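Long-range contacts in Glucose/sorbosone dehydrogenases (PDB 2G8S), which belongs to the glucose/sorbosone dehydrogenase family, folds as a six-bladed beta-propeller and carries a bound calcium ion: residues A6-E11 / R316-R321; G56-W61 / L85-V90; D70-P75 / L135-K140; A272-A277 / G294-K299. All coordinates share one frame; numbering follows the deposited sequence.

How the interactions relate
Interactions 1 and 3 join neighbouring blades, interaction 2 lays a connecting loop on a blade, and interaction 4 lies within one blade. Interaction 1 brings the N-terminal strand against a later blade, so the other three fall between its segments. Interactions 2 and 3 alternate along the sequence and share the sheet of strands 68-73 and 82-90; their centres are 18 Å apart. Interaction 4 follows, across the chain's centre from interaction 3, and meets interaction 1 on a shared sheet through a salt bridge from Arg316 NH1 to Asp298 OD2 (2.8 Å). Together with the return of strand 8-17 beside strand 345-352, these contacts within and between blades hold the sheets in a closed ring.

Interaction 1: A6-E11 / R316-R321; sequences ATVNVE and RILTDR. With EDO (1,2-ethanediol), chain I.
Val8 and Val10 of strand 8-17 lean on Ile317 and Leu318, where two blades of the beta-propeller meet. Strand 8-17 is the N-terminal strand that completes the last blade, antiparallel to strand 345-352, the "molecular Velcro" closure of propellers; strand 310-317 is the outer strand of the preceding blade. No hydrogen bond joins the two segments, so side-chain orientation carries the contact. Val8 stands at about a right angle to both partners and divides its methyls between them: CG1 is 3.9 Å from Ile317 CG2, and CG2 is 3.9 Å from Leu318 CD2. Ile317 presents CG2 by holding CG1 between its own backbone N and carbonyl carbon (chi1 62°). Leu318 reaches both valines with the single methyl CD2, which comes closer still to Val10 CG2, 3.4 Å, tighter than usual van der Waals contact, with the two side chains inclined to one another. Val10 turns its other methyl, CG1, over one face of the Arg321 guanidinium, 3.9 Å from NE. A bend at chi3 (83°) helps bring that guanidinium beside Val10, and its NH2 makes a salt bridge to Glu346. At the edge of the same group lies a 1,2-ethanediol, probably from the crystallisation liquor: its O2 accepts from Arg321 NE at 3.0 Å, while its O1, in the guanidinium plane, accepts an almost straight bond from Arg321 NH2 (177°).

Interaction 2: G56-W61 / L85-V90; sequences GVPDVW and LSYSEV
Trp61 and Ser88 grip each other twice where the loop 56-61 runs over strand 82-90, in a beta-propeller blade that also contains strands 68-73 and 96-105. The loop leads from strand 49-50 of the previous blade into strand 68-73, so the contact lays an interblade connection on the blade it enters. The polar grip is tight. Trp61 N donates to Ser88 O at 2.9 Å, approaching from above the carbonyl plane by 40°, and Ser88 OG returns a bond to Trp61 O at 2.7 Å. Gly67 N also hydrogen-bonds Ser88 OG, so this buried hydroxyl gives a bond to Trp61 O and takes one from Gly67 N. Close packing continues at Tyr87, whose CG sits between its own backbone N and carbonyl carbon (chi1 60°). Pro58 lies over one ring face, with CB 4.1 Å from the Tyr87 ring centroid and 18° off the normal, a CH-pi contact displaced toward the ring's rim. Val60 CG1 presses on Tyr87 CB at 3.5 Å, and the Tyr87 hydroxyl is taken by Thr117. Beyond the serine, the Val90 and Trp61 side chains cross at about a right angle, Val90 CB 3.4 Å from Trp61 CD1. The solvent side contrasts with this. The side chain of Asp59 leaves the backbone away from the strand, and the residue is exposed, although its backbone O still comes 3.6 Å from Tyr87 CE1. Packing also slackens at the start of the loop, where Val57 CG1 is 4.2 Å from Leu85 CD1.

Interaction 3: D70-P75 / L135-K140; sequences DVVLAP and LVFDGK
The ring of Phe137 slots into a hollow shaped by Val72 and Pro75. Pro75 roofs one face: its CD is 3.6 Å from the Phe137 ring centroid, only 12° off the normal, which places a CH-pi contact squarely over the centre of the ring. Val72 closes a different side, with CG1 in the ring plane at the edge, 3.8 Å from Phe137 CD2. That methyl is set opposite the backbone N of Val72 (chi1 -180°), while the other, CG2, drops against the backbone of the facing segment, 3.4 Å from Leu135 O. Strands 70-73 and 135-137 are the first strands of consecutive propeller blades; their axes stay 7.6 Å apart and differ by 15° in direction, too distant for main-chain pairing, so side chains fill the gap. At the other end the filling turns polar. Asp70 OD2 uses its anti lone pair to take Leu135 N at 2.8 Å in a nearly straight bond, and the same oxygen forms a salt bridge with Arg134, which probably stabilises its negative charge. Trp84 of strand 82-90 meets Phe137 edge-to-face, and Leu143 of strand 142-147 also packs on this phenylalanine.

Interaction 4: A272-A277 / G294-K299; sequences AVSGMA and GALKDK
Ala272, Ser274 and Gly275 meet Gly294 and Leu296 through three backbone hydrogen bonds. Leu296 N gives to Ala272 O at 2.9 Å. Ser274 N reaches Gly294 O at 2.8 Å in a clearly bent bond (142°). Gly294 N donates to Gly275 O, also at 2.8 Å, but almost straight (176°). Between the first two, Val273 and Ala295 form a non-hydrogen-bonded antiparallel pair, CA to CA 4.6 Å. Side chains add close packing: Ala272 CB rests 3.9 Å from Leu296 CB, and Ser274 OG, placed between its own backbone N and carbonyl carbon (chi1 60°), lies 3.2 Å from Gly294 CA, where the glycine offers only hydrogens. That hydroxyl makes no bond to Gly294; its main hydrogen bond goes to Ile325 O of strand 325-330, with a weak one to Arg326 O. In the second shell, Asp222 OD2 accepts from Val273 N, Asn214 ND2 donates to Ser274 O, and Leu296 packs on His216. Further out, Asp298 pairs with Arg316 of strand 310-317, while the calcium ion is about 12 Å from the Val273 side chain. The pairing is that of an antiparallel beta hairpin, strands 273-279 and 290-295, forming the first two strands of a four-stranded propeller blade.

Interaction 1: A6-E11 / R316-R321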
loop_
_atom_site.group_PDB
_atom_site.type_symbol
_atom_site.label_atom_id
_atom_site.label_comp_id
_atom_site.label_asym_id
_atom_site.label_seq_id
_atom_site.Cartn_x
_atom_site.Cartn_y
_atom_site.Cartn_z
ATOM N N ALA A 6 -0.165 5.928 -26.082
ATOM C CA ALA A 6 -0.667 5.140 -27.244
ATOM C C ALA A 6 -2.146 4.775 -27.091
ATOM O O ALA A 6 -2.934 4.957 -28.025
ATOM C CB ALA A 6 0.182 3.892 -27.453
ATOM N N THR A 7 -2.514 4.272 -25.913
ATOM C CA THR A 7 -3.892 3.858 -25.621
ATOM C C THR A 7 -4.586 4.812 -24.658
ATOM O O THR A 7 -5.819 4.845 -24.578
ATOM C CB THR A 7 -3.944 2.419 -25.040
ATOM O OG1 THR A 7 -5.106 2.262 -24.209
ATOM C CG2 THR A 7 -2.715 2.146 -24.202
ATOM N N VAL A 8 -3.796 5.581 -23.907
ATOM C CA VAL A 8 -4.380 6.479 -22.910
ATOM C C VAL A 8 -3.937 7.933 -23.051
ATOM O O VAL A 8 -2.868 8.230 -23.601
ATOM C CB VAL A 8 -4.099 6.004 -21.453
ATOM C CG1 VAL A 8 -4.768 4.648 -21.188
ATOM C CG2 VAL A 8 -2.598 5.941 -21.168
ATOM N N ASN A 9 -4.788 8.818 -22.539
ATOM C CA ASN A 9 -4.461 10.233 -22.397
ATOM C C ASN A 9 -3.796 10.464 -21.060
ATOM O O ASN A 9 -4.217 9.893 -20.050
ATOM C CB ASN A 9 -5.725 11.079 -22.497
ATOM C CG ASN A 9 -6.332 11.019 -23.875
ATOM O OD1 ASN A 9 -5.614 11.105 -24.870
ATOM N ND2 ASN A 9 -7.650 10.873 -23.944
ATOM N N VAL A 10 -2.752 11.287 -21.055
ATOM C CA VAL A 10 -2.020 11.548 -19.819
ATOM C C VAL A 10 -1.806 13.052 -19.683
ATOM O O VAL A 10 -1.237 13.683 -20.580
ATOM C CB VAL A 10 -0.638 10.849 -19.803
ATOM C CG1 VAL A 10 0.116 11.175 -18.521
ATOM C CG2 VAL A 10 -0.783 9.338 -19.972
ATOM N N GLU A 11 -2.245 13.604 -18.556
ATOM C CA GLU A 11 -1.998 15.003 -18.226
ATOM C C GLU A 11 -1.088 15.044 -17.007
ATOM O O GLU A 11 -1.389 14.423 -15.983
ATOM C CB GLU A 11 -3.315 15.737 -17.933
ATOM C CG GLU A 11 -3.108 17.135 -17.360
ATOM C CD GLU A 11 -4.396 17.927 -17.179
ATOM O OE1 GLU A 11 -5.498 17.336 -17.211
ATOM O OE2 GLU A 11 -4.288 19.157 -16.979
ATOM N N ARG A 316 -0.855 -3.459 -20.648
ATOM C CA ARG A 316 -0.132 -2.397 -19.949
ATOM C C ARG A 316 -0.407 -1.043 -20.569
ATOM O O ARG A 316 -0.635 -0.937 -21.783
ATOM C CB ARG A 316 1.376 -2.649 -20.015
ATOM C CG ARG A 316 1.835 -4.015 -19.513
ATOM C CD ARG A 316 1.529 -4.218 -18.027
ATOM N NE ARG A 316 2.021 -5.506 -17.541
ATOM C CZ ARG A 316 3.134 -5.679 -16.834
ATOM N NH1 ARG A 316 3.905 -4.645 -16.509
ATOM N NH2 ARG A 316 3.480 -6.908 -16.441
ATOM N N ILE A 317 -0.386 -0.013 -19.725
ATOM C CA ILE A 317 -0.461 1.379 -20.169
ATOM C C ILE A 317 0.675 2.186 -19.527
ATOM O O ILE A 317 1.259 1.760 -18.532
ATOM C CB ILE A 317 -1.852 2.014 -19.886
ATOM C CG1 ILE A 317 -2.154 2.048 -18.383
ATOM C CG2 ILE A 317 -2.958 1.279 -20.683
ATOM C CD1 ILE A 317 -3.441 2.797 -18.004
ATOM N N LEU A 318 0.995 3.337 -20.121
ATOM C CA LEU A 318 2.072 4.235 -19.657
ATOM C C LEU A 318 3.500 3.727 -19.903
ATOM O O LEU A 318 4.467 4.402 -19.540
ATOM C CB LEU A 318 1.890 4.632 -18.178
ATOM C CG LEU A 318 0.559 5.230 -17.714
ATOM C CD1 LEU A 318 0.610 5.570 -16.238
ATOM C CD2 LEU A 318 0.214 6.453 -18.520
ATOM N N THR A 319 3.643 2.569 -20.548
ATOM C CA THR A 319 4.973 2.006 -20.784
ATOM C C THR A 319 5.874 2.951 -21.577
ATOM O O THR A 319 7.082 3.003 -21.339
ATOM C CB THR A 319 4.904 0.648 -21.511
ATOM O OG1 THR A 319 3.861 -0.145 -20.935
ATOM C CG2 THR A 319 6.226 -0.099 -21.383
ATOM N N ASP A 320 5.287 3.711 -22.497
ATOM C CA ASP A 320 6.098 4.616 -23.316
ATOM C C ASP A 320 6.699 5.813 -22.564
ATOM O O ASP A 320 7.577 6.500 -23.096
ATOM C CB ASP A 320 5.342 5.052 -24.580
ATOM C CG ASP A 320 4.058 5.819 -24.293
ATOM O OD1 ASP A 320 3.691 6.030 -23.119
ATOM O OD2 ASP A 320 3.388 6.214 -25.281
ATOM N N ARG A 321 6.245 6.060 -21.333
ATOM C CA ARG A 321 6.747 7.209 -20.566
ATOM C C ARG A 321 8.041 6.909 -19.805
ATOM O O ARG A 321 8.740 7.829 -19.378
ATOM C CB ARG A 321 5.687 7.739 -19.594
ATOM C CG ARG A 321 4.381 8.161 -20.271
ATOM C CD ARG A 321 3.465 8.924 -19.320
ATOM N NE ARG A 321 3.817 10.348 -19.249
ATOM C CZ ARG A 321 4.462 10.923 -18.238
ATOM N NH1 ARG A 321 4.837 10.209 -17.178
ATOM N NH2 ARG A 321 4.722 12.227 -18.272
HETATM C C1 EDO I . 2.340 13.778 -20.774
HETATM O O1 EDO I . 3.773 13.799 -20.691
HETATM C C2 EDO I . 1.897 12.830 -21.878
HETATM O O2 EDO I . 2.444 11.524 -21.623
#

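Interaction 2: G56-W61 / L85-V90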
loop_
_atom_site.group_PDB
_atom_site.type_symbol
_atom_site.label_atom_id
_atom_site.label_comp_id
_atom_site.label_asym_id
_atom_site.label_seq_id
_atom_site.Cartn_x
_atom_site.Cartn_y
_atom_site.Cartn_z
ATOM N N GLY A 56 3.397 19.615 11.666
ATOM C CA GLY A 56 2.793 18.598 12.530
ATOM C C GLY A 56 2.927 17.155 12.074
ATOM O O GLY A 56 2.298 16.260 12.642
ATOM N N VAL A 57 3.757 16.936 11.056
ATOM C CA VAL A 57 3.971 15.608 10.475
ATOM C C VAL A 57 5.081 14.913 11.278
ATOM O O VAL A 57 6.056 15.566 11.642
ATOM C CB VAL A 57 4.365 15.736 8.978
ATOM C CG1 VAL A 57 4.714 14.390 8.347
ATOM C CG2 VAL A 57 3.239 16.416 8.195
ATOM N N PRO A 58 4.934 13.602 11.572
ATOM C CA PRO A 58 5.978 12.920 12.351
ATOM C C PRO A 58 7.317 12.894 11.622
ATOM O O PRO A 58 7.354 12.898 10.384
ATOM C CB PRO A 58 5.438 11.496 12.492
ATOM C CG PRO A 58 4.455 11.336 11.346
ATOM C CD PRO A 58 3.826 12.688 11.236
ATOM N N ASP A 59 8.401 12.886 12.395
ATOM C CA ASP A 59 9.725 12.640 11.847
ATOM C C ASP A 59 9.781 11.192 11.383
ATOM O O ASP A 59 9.164 10.311 11.997
ATOM C CB ASP A 59 10.805 12.855 12.901
ATOM C CG ASP A 59 10.914 14.295 13.350
ATOM O OD1 ASP A 59 11.009 15.190 12.495
ATOM O OD2 ASP A 59 10.939 14.513 14.573
ATOM N N VAL A 60 10.508 10.964 10.292
ATOM C CA VAL A 60 10.585 9.630 9.693
ATOM C C VAL A 60 12.031 9.200 9.458
ATOM O O VAL A 60 12.943 10.034 9.422
ATOM C CB VAL A 60 9.803 9.554 8.361
ATOM C CG1 VAL A 60 8.389 10.098 8.536
ATOM C CG2 VAL A 60 10.541 10.296 7.251
ATOM N N TRP A 61 12.210 7.893 9.279
ATOM C CA TRP A 61 13.514 7.308 9.000
ATOM C C TRP A 61 13.566 7.061 7.496
ATOM O O TRP A 61 13.117 6.015 7.005
ATOM C CB TRP A 61 13.656 6.006 9.782
ATOM C CG TRP A 61 15.019 5.375 9.794
ATOM C CD1 TRP A 61 16.091 5.760 10.551
ATOM C CD2 TRP A 61 15.427 4.200 9.089
ATOM N NE1 TRP A 61 17.151 4.912 10.336
ATOM C CE2 TRP A 61 16.773 3.944 9.446
ATOM C CE3 TRP A 61 14.793 3.343 8.183
ATOM C CZ2 TRP A 61 17.500 2.868 8.919
ATOM C CZ3 TRP A 61 15.519 2.274 7.657
ATOM C CH2 TRP A 61 16.860 2.049 8.032
ATOM N N LEU A 85 -1.417 8.555 8.931
ATOM C CA LEU A 85 -0.145 8.437 8.212
ATOM C C LEU A 85 0.597 7.190 8.671
ATOM O O LEU A 85 0.507 6.793 9.843
ATOM C CB LEU A 85 0.765 9.649 8.463
ATOM C CG LEU A 85 0.243 11.044 8.093
ATOM C CD1 LEU A 85 1.146 12.152 8.639
ATOM C CD2 LEU A 85 0.120 11.176 6.572
ATOM N N SER A 86 1.330 6.572 7.748
ATOM C CA SER A 86 2.283 5.543 8.127
ATOM C C SER A 86 3.683 5.968 7.702
ATOM O O SER A 86 3.856 6.761 6.782
ATOM C CB SER A 86 1.920 4.194 7.499
ATOM O OG SER A 86 2.029 4.228 6.084
ATOM N N TYR A 87 4.685 5.442 8.391
ATOM C CA TYR A 87 6.064 5.868 8.163
ATOM C C TYR A 87 7.010 4.845 8.766
ATOM O O TYR A 87 6.590 4.016 9.562
ATOM C CB TYR A 87 6.307 7.264 8.779
ATOM C CG TYR A 87 6.089 7.362 10.282
ATOM C CD1 TYR A 87 7.180 7.393 11.156
ATOM C CD2 TYR A 87 4.799 7.465 10.831
ATOM C CE1 TYR A 87 6.997 7.492 12.538
ATOM C CE2 TYR A 87 4.610 7.568 12.222
ATOM C CZ TYR A 87 5.717 7.571 13.061
ATOM O OH TYR A 87 5.558 7.675 14.426
ATOM N N SER A 88 8.279 4.895 8.379
ATOM C CA SER A 88 9.277 4.078 9.074
ATOM C C SER A 88 9.900 4.870 10.215
ATOM O O SER A 88 10.107 6.081 10.110
ATOM C CB SER A 88 10.340 3.559 8.109
ATOM O OG SER A 88 10.875 4.594 7.319
ATOM N N GLU A 89 10.183 4.166 11.305
ATOM C CA GLU A 89 10.707 4.769 12.527
ATOM C C GLU A 89 11.848 3.913 13.076
ATOM O O GLU A 89 11.723 2.694 13.185
ATOM C CB GLU A 89 9.580 4.856 13.559
ATOM C CG GLU A 89 10.006 5.429 14.915
ATOM C CD GLU A 89 8.972 5.210 16.000
ATOM O OE1 GLU A 89 8.530 4.056 16.182
ATOM O OE2 GLU A 89 8.619 6.191 16.697
ATOM N N VAL A 90 12.950 4.560 13.439
ATOM C CA VAL A 90 14.119 3.838 13.919
ATOM C C VAL A 90 13.937 3.415 15.380
ATOM O O VAL A 90 13.171 4.032 16.127
ATOM C CB VAL A 90 15.404 4.689 13.711
ATOM C CG1 VAL A 90 15.493 5.813 14.730
ATOM C CG2 VAL A 90 16.658 3.817 13.717
#

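Interaction 3: D70-P75 / L135-K140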
loop_
_atom_site.group_PDB
_atom_site.type_symbol
_atom_site.label_atom_id
_atom_site.label_comp_id
_atom_site.label_asym_id
_atom_site.label_seq_id
_atom_site.Cartn_x
_atom_site.Cartn_y
_atom_site.Cartn_z
ATOM N N ASP A 70 2.096 6.067 3.775
ATOM C CA ASP A 70 0.712 6.297 3.349
ATOM C C ASP A 70 0.091 7.537 3.974
ATOM O O ASP A 70 0.474 7.953 5.067
ATOM C CB ASP A 70 -0.168 5.078 3.641
ATOM C CG ASP A 70 -1.196 4.821 2.543
ATOM O OD1 ASP A 70 -1.371 5.688 1.658
ATOM O OD2 ASP A 70 -1.808 3.735 2.560
ATOM N N VAL A 71 -0.879 8.117 3.267
ATOM C CA VAL A 71 -1.758 9.120 3.845
ATOM C C VAL A 71 -3.178 8.724 3.469
ATOM O O VAL A 71 -3.467 8.516 2.290
ATOM C CB VAL A 71 -1.434 10.559 3.352
ATOM C CG1 VAL A 71 -1.421 10.664 1.821
ATOM C CG2 VAL A 71 -2.425 11.548 3.936
ATOM N N VAL A 72 -4.044 8.588 4.471
ATOM C CA VAL A 72 -5.425 8.153 4.243
ATOM C C VAL A 72 -6.366 8.951 5.141
ATOM O O VAL A 72 -6.088 9.126 6.322
ATOM C CB VAL A 72 -5.602 6.618 4.516
ATOM C CG1 VAL A 72 -7.045 6.177 4.265
ATOM C CG2 VAL A 72 -4.625 5.791 3.673
ATOM N N LEU A 73 -7.481 9.422 4.594
ATOM C CA LEU A 73 -8.468 10.129 5.407
ATOM C C LEU A 73 -9.270 9.129 6.224
ATOM O O LEU A 73 -9.587 8.042 5.735
ATOM C CB LEU A 73 -9.418 10.951 4.532
ATOM C CG LEU A 73 -8.861 11.876 3.458
ATOM C CD1 LEU A 73 -9.992 12.767 2.986
ATOM C CD2 LEU A 73 -7.707 12.719 3.948
ATOM N N ALA A 74 -9.597 9.478 7.470
ATOM C CA ALA A 74 -10.500 8.641 8.267
ATOM C C ALA A 74 -11.874 8.584 7.587
ATOM O O ALA A 74 -12.247 9.516 6.866
ATOM C CB ALA A 74 -10.629 9.194 9.682
ATOM N N PRO A 75 -12.616 7.481 7.784
ATOM C CA PRO A 75 -13.945 7.418 7.161
ATOM C C PRO A 75 -14.869 8.573 7.567
ATOM O O PRO A 75 -15.688 8.998 6.753
ATOM C CB PRO A 75 -14.504 6.081 7.652
ATOM C CG PRO A 75 -13.274 5.256 7.944
ATOM C CD PRO A 75 -12.281 6.240 8.505
ATOM N N LEU A 135 -2.360 1.615 4.343
ATOM C CA LEU A 135 -3.482 1.630 5.278
ATOM C C LEU A 135 -4.768 1.611 4.474
ATOM O O LEU A 135 -4.926 2.404 3.546
ATOM C CB LEU A 135 -3.453 2.922 6.099
ATOM C CG LEU A 135 -2.139 3.267 6.799
ATOM C CD1 LEU A 135 -2.227 4.645 7.442
ATOM C CD2 LEU A 135 -1.821 2.202 7.819
ATOM N N VAL A 136 -5.693 0.728 4.835
ATOM C CA VAL A 136 -7.006 0.731 4.180
ATOM C C VAL A 136 -8.124 0.585 5.208
ATOM O O VAL A 136 -8.123 -0.365 5.998
ATOM C CB VAL A 136 -7.130 -0.393 3.110
ATOM C CG1 VAL A 136 -8.566 -0.473 2.584
ATOM C CG2 VAL A 136 -6.186 -0.143 1.947
ATOM N N PHE A 137 -9.075 1.522 5.196
ATOM C CA PHE A 137 -10.290 1.381 6.001
ATOM C C PHE A 137 -11.307 0.515 5.249
ATOM O O PHE A 137 -11.517 0.709 4.039
ATOM C CB PHE A 137 -10.887 2.755 6.329
ATOM C CG PHE A 137 -10.078 3.537 7.330
ATOM C CD1 PHE A 137 -10.246 3.319 8.699
ATOM C CD2 PHE A 137 -9.146 4.472 6.906
ATOM C CE1 PHE A 137 -9.482 4.021 9.629
ATOM C CE2 PHE A 137 -8.378 5.184 7.829
ATOM C CZ PHE A 137 -8.549 4.953 9.194
ATOM N N ASP A 138 -11.924 -0.442 5.945
ATOM C CA ASP A 138 -12.882 -1.315 5.264
ATOM C C ASP A 138 -14.288 -0.715 5.172
ATOM O O ASP A 138 -15.142 -1.255 4.471
ATOM C CB ASP A 138 -12.907 -2.732 5.856
ATOM C CG ASP A 138 -13.516 -2.803 7.256
ATOM O OD1 ASP A 138 -13.818 -1.758 7.879
ATOM O OD2 ASP A 138 -13.690 -3.946 7.727
ATOM N N GLY A 139 -14.501 0.411 5.848
ATOM C CA GLY A 139 -15.792 1.106 5.787
ATOM C C GLY A 139 -16.852 0.531 6.708
ATOM O O GLY A 139 -18.021 0.940 6.661
ATOM N N LYS A 140 -16.453 -0.408 7.557
ATOM C CA LYS A 140 -17.387 -1.016 8.501
ATOM C C LYS A 140 -16.782 -1.230 9.878
ATOM O O LYS A 140 -17.112 -2.197 10.575
ATOM C CB LYS A 140 -17.990 -2.299 7.939
ATOM C CG LYS A 140 -16.980 -3.320 7.474
ATOM C CD LYS A 140 -17.556 -4.122 6.342
ATOM C CE LYS A 140 -16.481 -4.901 5.635
ATOM N NZ LYS A 140 -16.974 -5.430 4.342
#

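Interaction 4: A272-A277 / G294-K299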
loop_
_atom_site.group_PDB
_atom_site.type_symbol
_atom_site.label_atom_id
_atom_site.label_comp_id
_atom_site.label_asym_id
_atom_site.label_seq_id
_atom_site.Cartn_x
_atom_site.Cartn_y
_atom_site.Cartn_z
ATOM N N ALA A 272 7.185 -5.794 -10.032
ATOM C CA ALA A 272 7.339 -5.037 -8.777
ATOM C C ALA A 272 6.092 -4.177 -8.583
ATOM O O ALA A 272 6.116 -2.934 -8.634
ATOM C CB ALA A 272 8.640 -4.209 -8.746
ATOM N N VAL A 273 4.992 -4.894 -8.364
ATOM C CA VAL A 273 3.662 -4.306 -8.268
ATOM C C VAL A 273 3.587 -3.287 -7.133
ATOM O O VAL A 273 4.230 -3.452 -6.087
ATOM C CB VAL A 273 2.572 -5.398 -8.077
ATOM C CG1 VAL A 273 2.450 -6.251 -9.340
ATOM C CG2 VAL A 273 2.859 -6.280 -6.852
ATOM N N SER A 274 2.802 -2.236 -7.346
ATOM C CA SER A 274 2.716 -1.153 -6.368
ATOM C C SER A 274 1.245 -0.767 -6.094
ATOM O O SER A 274 0.393 -1.637 -5.972
ATOM C CB SER A 274 3.582 0.027 -6.814
ATOM O OG SER A 274 3.135 0.517 -8.064
ATOM N N GLY A 275 0.949 0.515 -5.965
ATOM C CA GLY A 275 -0.419 0.937 -5.675
ATOM C C GLY A 275 -1.427 0.406 -6.678
ATOM O O GLY A 275 -1.116 0.322 -7.875
HETATM N N MSE A 276 -2.617 0.056 -6.180
HETATM C CA MSE A 276 -3.709 -0.561 -6.958
HETATM C C MSE A 276 -5.006 0.204 -6.789
HETATM O O MSE A 276 -5.281 0.719 -5.700
HETATM C CB MSE A 276 -4.050 -1.939 -6.413
HETATM C CG MSE A 276 -2.991 -2.939 -6.381
HETATM SE SE MSE A 276 -3.950 -4.523 -6.259
HETATM C CE MSE A 276 -4.495 -4.534 -4.407
ATOM N N ALA A 277 -5.824 0.224 -7.833
ATOM C CA ALA A 277 -7.129 0.876 -7.781
ATOM C C ALA A 277 -8.133 0.104 -8.619
ATOM O O ALA A 277 -7.869 -0.221 -9.781
ATOM C CB ALA A 277 -7.021 2.297 -8.296
ATOM N N GLY A 294 0.120 -0.407 -10.337
ATOM C CA GLY A 294 1.403 0.169 -10.706
ATOM C C GLY A 294 2.485 -0.892 -10.794
ATOM O O GLY A 294 2.421 -1.914 -10.105
ATOM N N ALA A 295 3.480 -0.642 -11.644
ATOM C CA ALA A 295 4.642 -1.505 -11.742
ATOM C C ALA A 295 5.897 -0.650 -11.631
ATOM O O ALA A 295 6.158 0.229 -12.473
ATOM C CB ALA A 295 4.612 -2.296 -13.049
ATOM N N LEU A 296 6.663 -0.883 -10.568
ATOM C CA LEU A 296 7.891 -0.126 -10.338
ATOM C C LEU A 296 9.009 -0.529 -11.301
ATOM O O LEU A 296 9.688 0.329 -11.869
ATOM C CB LEU A 296 8.364 -0.285 -8.890
ATOM C CG LEU A 296 7.470 0.369 -7.830
ATOM C CD1 LEU A 296 7.681 -0.302 -6.481
ATOM C CD2 LEU A 296 7.742 1.867 -7.746
ATOM N N LYS A 297 9.195 -1.836 -11.484
ATOM C CA LYS A 297 10.271 -2.365 -12.319
ATOM C C LYS A 297 9.937 -2.264 -13.812
ATOM O O LYS A 297 10.780 -1.872 -14.627
ATOM C CB LYS A 297 10.554 -3.816 -11.911
ATOM C CG LYS A 297 11.603 -4.563 -12.729
ATOM C CD LYS A 297 11.755 -5.994 -12.200
ATOM C CE LYS A 297 12.888 -6.743 -12.891
ATOM N NZ LYS A 297 12.786 -6.700 -14.375
ATOM N N ASP A 298 8.706 -2.631 -14.166
ATOM C CA ASP A 298 8.250 -2.554 -15.563
ATOM C C ASP A 298 7.945 -1.123 -16.017
ATOM O O ASP A 298 7.770 -0.872 -17.221
ATOM C CB ASP A 298 7.028 -3.435 -15.795
ATOM C CG ASP A 298 7.354 -4.917 -15.822
ATOM O OD1 ASP A 298 8.540 -5.303 -15.957
ATOM O OD2 ASP A 298 6.395 -5.706 -15.711
ATOM N N LYS A 299 7.858 -0.203 -15.051
ATOM C CA LYS A 299 7.696 1.221 -15.335
ATOM C C LYS A 299 6.427 1.484 -16.143
ATOM O O LYS A 299 6.445 2.157 -17.175
ATOM C CB LYS A 299 8.940 1.784 -16.046
ATOM C CG LYS A 299 10.238 1.638 -15.245
ATOM C CD LYS A 299 11.418 2.348 -15.906
ATOM C CE LYS A 299 12.672 2.124 -15.094
ATOM N NZ LYS A 299 13.852 2.805 -15.694
#